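PDB 3DCI: arylesterase from Agrobacterium tumefaciens, which probably hydrolyses ester bonds, as a zinc-binding member of the GDSL-like (SGNH) hydrolase family. Local coordinates for residues T74-D78 / A124-M129; C98-L102 / F139-P143; P166-R170 / V205-H209. One frame throughout, in Å; residues are numbered along the deposited sequence.

Contact 1 of 3, residues T74-D78 / A124-M129; sequences TTCYD and AAVSGM
Thr75 and Gly128 bring the two backbones closest, their CA atoms 4.9 Å apart, where the irregular loop 74-78 lies against one side of helix 122-138 at residues 124-129. Gly128 presents bare backbone here: Thr75 OG1 sits 3.2 Å from Gly128 CA, and Cys76 SG reaches the same CA of Gly128 at 3.5 Å. With OG1 of Thr75 placed between its own backbone N and carbonyl carbon (chi1 55°), the CG2 methyl is turned to the helix turn beyond, near Ala125 O and Met129 N. The Thr75 hydroxyl has its polar partner in Asp113 OD2. In the parallel alpha/beta fold of this SGNH hydrolase, the loop follows strand 63-69 and precedes helix 88-99, so the contact joins a connection after one strand to the helix that leads on to strand 149-154. Tyr77 meets the helix at Ala124. Its OH donates to Ala124 O over 2.7 Å, approaching at 116° to the C=O bond and tilted 17° from the carbonyl plane. Ala124 O also accepts the helical bond from Gly128 N (3.0 Å), and two donors therefore grip this one oxygen. The carbonyl oxygen meets the Tyr77 ring at its edge, while Cys76 SG covers one ring face, offset toward the rim. Ala124 CB packs 3.9 Å from Tyr77 CZ, and Val117 of the second subunit also packs on Tyr77.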
loop_
_atom_site.group_PDB
_atom_site.type_symbol
_atom_site.label_atom_id
_atom_site.label_comp_id
_atom_site.label_asym_id
_atom_site.label_seq_id
_atom_site.Cartn_x
_atom_site.Cartn_y
_atom_site.Cartn_z
ATOM N N THR A 74 6.588 15.310 -1.178
ATOM C CA THR A 74 5.825 15.771 -2.332
ATOM C C THR A 74 4.436 16.171 -1.820
ATOM O O THR A 74 4.104 15.898 -0.685
ATOM C CB THR A 74 5.638 14.627 -3.342
ATOM O OG1 THR A 74 4.798 13.602 -2.782
ATOM C CG2 THR A 74 6.961 14.008 -3.712
ATOM N N THR A 75 3.630 16.818 -2.652
ATOM C CA THR A 75 2.276 17.135 -2.270
ATOM C C THR A 75 1.473 15.841 -2.045
ATOM O O THR A 75 0.887 15.663 -0.982
ATOM C CB THR A 75 1.577 18.030 -3.326
ATOM O OG1 THR A 75 1.646 17.388 -4.617
ATOM C CG2 THR A 75 2.207 19.435 -3.338
ATOM N N CYS A 76 1.446 14.946 -3.037
ATOM C CA CYS A 76 0.577 13.761 -2.938
ATOM C C CYS A 76 1.080 12.578 -3.748
ATOM O O CYS A 76 0.286 11.738 -4.184
ATOM C CB CYS A 76 -0.858 14.119 -3.360
ATOM S SG CYS A 76 -1.031 14.499 -5.110
ATOM N N TYR A 77 2.398 12.488 -3.912
ATOM C CA TYR A 77 2.993 11.480 -4.776
ATOM C C TYR A 77 3.884 10.573 -3.935
ATOM O O TYR A 77 4.671 11.043 -3.121
ATOM C CB TYR A 77 3.732 12.141 -5.967
ATOM C CG TYR A 77 2.789 13.050 -6.714
ATOM C CD1 TYR A 77 1.739 12.516 -7.476
ATOM C CD2 TYR A 77 2.860 14.436 -6.565
ATOM C CE1 TYR A 77 0.806 13.342 -8.120
ATOM C CE2 TYR A 77 1.945 15.276 -7.212
ATOM C CZ TYR A 77 0.919 14.738 -7.985
ATOM O OH TYR A 77 0.009 15.586 -8.609
ATOM N N ASP A 78 3.719 9.269 -4.099
ATOM C CA ASP A 78 4.584 8.328 -3.392
ATOM C C ASP A 78 5.990 8.514 -3.930
ATOM O O ASP A 78 6.190 8.773 -5.124
ATOM C CB ASP A 78 4.124 6.884 -3.587
ATOM C CG ASP A 78 2.773 6.582 -2.935
ATOM O OD1 ASP A 78 2.317 7.349 -2.056
ATOM O OD2 ASP A 78 2.180 5.533 -3.297
ATOM N N ALA A 124 1.533 18.913 -11.770
ATOM C CA ALA A 124 1.443 17.942 -10.691
ATOM C C ALA A 124 1.484 18.607 -9.301
ATOM O O ALA A 124 0.822 18.141 -8.356
ATOM C CB ALA A 124 2.570 16.855 -10.834
ATOM N N ALA A 125 2.259 19.678 -9.169
ATOM C CA ALA A 125 2.341 20.387 -7.903
ATOM C C ALA A 125 1.035 21.100 -7.575
ATOM O O ALA A 125 0.568 20.998 -6.441
ATOM C CB ALA A 125 3.506 21.362 -7.865
ATOM N N VAL A 126 0.452 21.816 -8.535
ATOM C CA VAL A 126 -0.831 22.495 -8.266
ATOM C C VAL A 126 -1.992 21.483 -7.976
ATOM O O VAL A 126 -2.780 21.700 -7.061
ATOM C CB VAL A 126 -1.222 23.535 -9.365
ATOM C CG1 VAL A 126 -1.606 22.881 -10.643
ATOM C CG2 VAL A 126 -2.380 24.439 -8.859
ATOM N N SER A 127 -2.073 20.397 -8.746
ATOM C CA SER A 127 -3.052 19.325 -8.495
ATOM C C SER A 127 -2.911 18.754 -7.098
ATOM O O SER A 127 -3.904 18.503 -6.425
ATOM C CB SER A 127 -2.886 18.178 -9.491
ATOM O OG SER A 127 -3.223 18.637 -10.774
ATOM N N GLY A 128 -1.671 18.526 -6.676
ATOM C CA GLY A 128 -1.406 17.971 -5.372
ATOM C C GLY A 128 -1.762 18.963 -4.281
ATOM O O GLY A 128 -2.346 18.596 -3.266
HETATM N N MSE A 129 -1.408 20.232 -4.486
HETATM C CA MSE A 129 -1.773 21.273 -3.534
HETATM C C MSE A 129 -3.283 21.408 -3.378
HETATM O O MSE A 129 -3.763 21.673 -2.270
HETATM C CB MSE A 129 -1.168 22.605 -3.933
HETATM C CG MSE A 129 -1.297 23.671 -2.858
HETATM SE SE MSE A 129 -0.365 23.258 -1.162
HETATM C CE MSE A 129 1.464 23.611 -1.674
#

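Contact 2 of 3, residues C98-L102 / F139-P143; sequences CHMPL and FIYKP
Met100, modelled as selenomethionine, makes the largest share of this contact, laying its side chain across the 139-143 loop at Tyr141 and Lys142. Beyond CG the chain is fully extended (chi2 -173°, chi3 179°), which carries SE to 3.6 Å from Lys142 N and the terminal methyl past it. That methyl, CE of Met100, lies 3.7 Å from Lys142 CG and is also close to CD; the two side chains cross at a slant, and the lysine then bends away at its last torsion. Lys142 N is buried beneath the selenium without a polar partner in the model. Tyr141 turns its ring edge to the base of the same side chain, with Met100 CB 4.1 Å from Tyr141 CD1, while its hydroxyl is hydrogen-bonded to Val136 O. At the start of the loop, Met100 SE lies 5.5 Å from the centroid of the Phe139 ring, at its edge and close to its plane; it stands obliquely to the Tyr141 ring. Trp35 of the fourth subunit donates to Met100 O, so an interface adjoins the contact. Each segment leaves the end of a helix, 88-99 or 122-138, on the way to the next parallel strand, and they meet through Met-aromatic contacts between two helix-to-strand connections of the alpha/beta fold.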
loop_
_atom_site.group_PDB
_atom_site.type_symbol
_atom_site.label_atom_id
_atom_site.label_comp_id
_atom_site.label_asym_id
_atom_site.label_seq_id
_atom_site.Cartn_x
_atom_site.Cartn_y
_atom_site.Cartn_z
ATOM N N CYS A 98 -2.467 14.569 14.865
ATOM C CA CYS A 98 -1.557 14.715 15.986
ATOM C C CYS A 98 -1.673 16.095 16.638
ATOM O O CYS A 98 -1.446 16.243 17.844
ATOM C CB CYS A 98 -0.120 14.502 15.550
ATOM S SG CYS A 98 0.306 12.756 15.374
ATOM N N HIS A 99 -1.992 17.096 15.832
ATOM C CA HIS A 99 -1.875 18.475 16.302
ATOM C C HIS A 99 -3.185 19.232 16.372
ATOM O O HIS A 99 -3.223 20.319 16.914
ATOM C CB HIS A 99 -0.854 19.222 15.453
ATOM C CG HIS A 99 0.502 18.604 15.503
ATOM N ND1 HIS A 99 1.228 18.520 16.673
ATOM C CD2 HIS A 99 1.229 17.957 14.560
ATOM C CE1 HIS A 99 2.357 17.875 16.438
ATOM N NE2 HIS A 99 2.381 17.519 15.168
HETATM N N MSE A 100 -4.257 18.669 15.843
HETATM C CA MSE A 100 -5.576 19.267 16.046
HETATM C C MSE A 100 -5.910 19.433 17.532
HETATM O O MSE A 100 -5.473 18.636 18.353
HETATM C CB MSE A 100 -6.662 18.421 15.397
HETATM C CG MSE A 100 -6.875 17.058 16.030
HETATM SE SE MSE A 100 -8.112 16.024 14.956
HETATM C CE MSE A 100 -8.159 14.367 15.970
ATOM N N PRO A 101 -6.705 20.449 17.877
ATOM C CA PRO A 101 -7.220 21.495 17.006
ATOM C C PRO A 101 -6.166 22.534 16.576
ATOM O O PRO A 101 -5.349 22.991 17.373
ATOM C CB PRO A 101 -8.338 22.127 17.838
ATOM C CG PRO A 101 -7.879 22.002 19.242
ATOM C CD PRO A 101 -7.228 20.586 19.251
ATOM N N LEU A 102 -6.217 22.899 15.307
ATOM C CA LEU A 102 -5.258 23.798 14.689
ATOM C C LEU A 102 -5.998 25.046 14.197
ATOM O O LEU A 102 -7.105 24.958 13.669
ATOM C CB LEU A 102 -4.610 23.106 13.511
ATOM C CG LEU A 102 -3.497 22.123 13.840
ATOM C CD1 LEU A 102 -3.327 21.175 12.657
ATOM C CD2 LEU A 102 -2.204 22.903 14.217
ATOM N N PHE A 139 -11.218 17.289 6.690
ATOM C CA PHE A 139 -10.766 16.323 7.714
ATOM C C PHE A 139 -11.756 16.178 8.875
ATOM O O PHE A 139 -12.446 17.115 9.198
ATOM C CB PHE A 139 -9.415 16.755 8.252
ATOM C CG PHE A 139 -8.645 15.678 8.990
ATOM C CD1 PHE A 139 -7.948 14.715 8.290
ATOM C CD2 PHE A 139 -8.592 15.669 10.369
ATOM C CE1 PHE A 139 -7.214 13.754 8.936
ATOM C CE2 PHE A 139 -7.847 14.714 11.046
ATOM C CZ PHE A 139 -7.151 13.741 10.322
ATOM N N ILE A 140 -11.815 15.013 9.502
ATOM C CA ILE A 140 -12.699 14.813 10.686
ATOM C C ILE A 140 -11.925 15.283 11.908
ATOM O O ILE A 140 -11.121 14.536 12.469
ATOM C CB ILE A 140 -13.139 13.330 10.884
ATOM C CG1 ILE A 140 -13.796 12.792 9.604
ATOM C CG2 ILE A 140 -14.132 13.202 12.082
ATOM C CD1 ILE A 140 -15.113 13.502 9.214
ATOM N N TYR A 141 -12.135 16.539 12.270
ATOM C CA TYR A 141 -11.464 17.153 13.406
ATOM C C TYR A 141 -12.226 16.878 14.716
ATOM O O TYR A 141 -13.440 16.607 14.711
ATOM C CB TYR A 141 -11.311 18.665 13.183
ATOM C CG TYR A 141 -10.411 19.060 12.004
ATOM C CD1 TYR A 141 -9.041 18.910 12.069
ATOM C CD2 TYR A 141 -10.945 19.617 10.849
ATOM C CE1 TYR A 141 -8.221 19.288 11.010
ATOM C CE2 TYR A 141 -10.149 19.971 9.784
ATOM C CZ TYR A 141 -8.791 19.798 9.860
ATOM O OH TYR A 141 -7.992 20.154 8.799
ATOM N N LYS A 142 -11.489 16.907 15.823
ATOM C CA LYS A 142 -12.063 16.874 17.168
ATOM C C LYS A 142 -11.745 18.218 17.813
ATOM O O LYS A 142 -10.569 18.508 18.100
ATOM C CB LYS A 142 -11.484 15.723 18.015
ATOM C CG LYS A 142 -11.613 14.327 17.417
ATOM C CD LYS A 142 -10.906 13.335 18.327
ATOM C CE LYS A 142 -11.074 11.907 17.853
ATOM N NZ LYS A 142 -12.398 11.376 18.264
ATOM N N PRO A 143 -12.772 19.093 17.968
ATOM C CA PRO A 143 -14.156 18.949 17.526
ATOM C C PRO A 143 -14.305 19.244 16.038
ATOM O O PRO A 143 -13.395 19.827 15.421
ATOM C CB PRO A 143 -14.887 20.014 18.331
ATOM C CG PRO A 143 -13.890 21.095 18.498
ATOM C CD PRO A 143 -12.543 20.408 18.592
#

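Contact 3 of 3, residues P166-R170 / V205-H209; sequences PAGGR and VDGVH. With ACY (acetic acid), chain M.
Ala167 and Asp206 join two loops on the side of the domain where the active site of SGNH hydrolases is expected. The Asp-Gly-Val-His sequence 206-209 fits the family's Asp-x-x-His motif, and with Ser32 nearby the arrangement is consistent with a Ser-His-Asp triad. Backbone hydrogen bonding across the contact consists of Ala167 N to Asp206 O, 3.0 Å long and nearly in line with the carbonyl bond (168°). Apolar contacts centre on Val208. Its CG2 meets Pro166 CB at 3.9 Å and also touches Ala167 CB and Ala167 O. CG1, anti to the backbone N (chi1 174°), lies over the centre of one guanidinium face of Arg170, 3.8 Å above the plane, and also over a face of the His209 ring. Three acceptors fix the position and rotation of the guanidinium: NH1 binds Ala167 O at 2.9 Å from above the carbonyl plane, NE binds Thr111 O and NH2 binds Asn112 OD1. Polar bonds within 205-209 fix the Asp206 carboxylate. OD1 accepts from Val208 N at 2.8 Å, forming an Asx turn, and from His209 N as well. OD2 takes the N-H of His209 ND1 on its syn side over 2.6 Å, an almost straight bond (175°) in the imidazole plane. This fixes the rotation of the ring and directs NE2 toward a bound acetate, probably from the crystallisation liquor. The acetate is also hydrogen-bonded to Ser32 N, Gly72 N and Asn112 ND2, a set resembling the family's oxyanion hole; Arg170 would then be a second-shell residue, acting through Asn112. At the imidazole edge, His209 NE2 donates to acetate OXT at 2.9 Å.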
loop_
_atom_site.group_PDB
_atom_site.type_symbol
_atom_site.label_atom_id
_atom_site.label_comp_id
_atom_site.label_asym_id
_atom_site.label_seq_id
_atom_site.Cartn_x
_atom_site.Cartn_y
_atom_site.Cartn_z
ATOM N N PRO A 166 19.671 23.128 -12.092
ATOM C CA PRO A 166 19.427 22.784 -10.694
ATOM C C PRO A 166 19.642 21.289 -10.428
ATOM O O PRO A 166 19.582 20.469 -11.346
ATOM C CB PRO A 166 17.958 23.176 -10.468
ATOM C CG PRO A 166 17.521 23.917 -11.709
ATOM C CD PRO A 166 18.428 23.479 -12.802
ATOM N N ALA A 167 19.879 20.957 -9.164
ATOM C CA ALA A 167 20.033 19.573 -8.746
ATOM C C ALA A 167 18.742 18.782 -8.997
ATOM O O ALA A 167 17.640 19.335 -8.981
ATOM C CB ALA A 167 20.401 19.514 -7.273
ATOM N N GLY A 168 18.904 17.490 -9.256
ATOM C CA GLY A 168 17.773 16.571 -9.302
ATOM C C GLY A 168 16.973 16.618 -10.585
ATOM O O GLY A 168 15.842 16.149 -10.612
ATOM N N GLY A 169 17.557 17.185 -11.639
ATOM C CA GLY A 169 16.901 17.293 -12.934
ATOM C C GLY A 169 15.714 18.249 -12.981
ATOM O O GLY A 169 14.942 18.220 -13.944
ATOM N N ARG A 170 15.572 19.098 -11.965
ATOM C CA ARG A 170 14.460 20.050 -11.936
ATOM C C ARG A 170 14.668 21.161 -12.967
ATOM O O ARG A 170 15.785 21.543 -13.270
ATOM C CB ARG A 170 14.259 20.653 -10.551
ATOM C CG ARG A 170 13.958 19.624 -9.436
ATOM C CD ARG A 170 13.922 20.331 -8.102
ATOM N NE ARG A 170 13.713 19.479 -6.918
ATOM C CZ ARG A 170 14.662 18.782 -6.296
ATOM N NH1 ARG A 170 15.896 18.711 -6.771
ATOM N NH2 ARG A 170 14.354 18.093 -5.212
ATOM N N VAL A 205 24.784 26.790 -4.674
ATOM C CA VAL A 205 25.531 25.592 -4.288
ATOM C C VAL A 205 24.885 24.326 -4.881
ATOM O O VAL A 205 25.579 23.428 -5.341
ATOM C CB VAL A 205 25.656 25.478 -2.739
ATOM C CG1 VAL A 205 26.091 24.092 -2.322
ATOM C CG2 VAL A 205 26.656 26.502 -2.209
ATOM N N ASP A 206 23.555 24.257 -4.874
ATOM C CA ASP A 206 22.873 23.167 -5.570
ATOM C C ASP A 206 21.703 23.586 -6.454
ATOM O O ASP A 206 21.099 22.735 -7.105
ATOM C CB ASP A 206 22.451 22.070 -4.584
ATOM C CG ASP A 206 21.337 22.486 -3.665
ATOM O OD1 ASP A 206 20.791 23.602 -3.775
ATOM O OD2 ASP A 206 20.996 21.650 -2.823
ATOM N N GLY A 207 21.400 24.876 -6.495
ATOM C CA GLY A 207 20.293 25.390 -7.291
ATOM C C GLY A 207 18.906 25.149 -6.727
ATOM O O GLY A 207 17.922 25.545 -7.339
ATOM N N VAL A 208 18.805 24.519 -5.557
ATOM C CA VAL A 208 17.505 24.042 -5.052
ATOM C C VAL A 208 17.205 24.446 -3.588
ATOM O O VAL A 208 16.140 24.986 -3.292
ATOM C CB VAL A 208 17.389 22.498 -5.227
ATOM C CG1 VAL A 208 16.108 21.954 -4.586
ATOM C CG2 VAL A 208 17.485 22.128 -6.722
ATOM N N HIS A 209 18.148 24.193 -2.691
ATOM C CA HIS A 209 17.956 24.417 -1.261
ATOM C C HIS A 209 18.312 25.827 -0.830
ATOM O O HIS A 209 18.806 26.600 -1.627
ATOM C CB HIS A 209 18.749 23.373 -0.461
ATOM C CG HIS A 209 18.241 21.987 -0.670
ATOM N ND1 HIS A 209 18.833 21.103 -1.550
ATOM C CD2 HIS A 209 17.146 21.360 -0.181
ATOM C CE1 HIS A 209 18.132 19.981 -1.576
ATOM N NE2 HIS A 209 17.105 20.107 -0.753
HETATM C C ACY M . 13.693 18.730 -0.580
HETATM O O ACY M . 12.899 18.182 0.186
HETATM O OXT ACY M . 14.827 18.258 -0.790
HETATM C CH3 ACY M . 13.307 20.004 -1.308
#

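Contacts 1 and 3 are the buried ones, about 12 and 17 Å from the chain centre; contact 2 lies 20 Å out and is only partly buried, with a neighbouring subunit against it. Contacts 1 and 2 share helix 122-138, one against its first turns and the other just past its end, and their segments alternate along the chain, whereas contact 3 follows both and uses later loops. Contacts 2 and 3 lie on opposite sides of the chain centre, 36 Å apart between centres. Chemistry changes with place: a tyrosine hydroxyl bound to a helix carbonyl in contact 1, selenium and aromatic packing in contact 2, and a dense polar network at the presumed active site in contact 3.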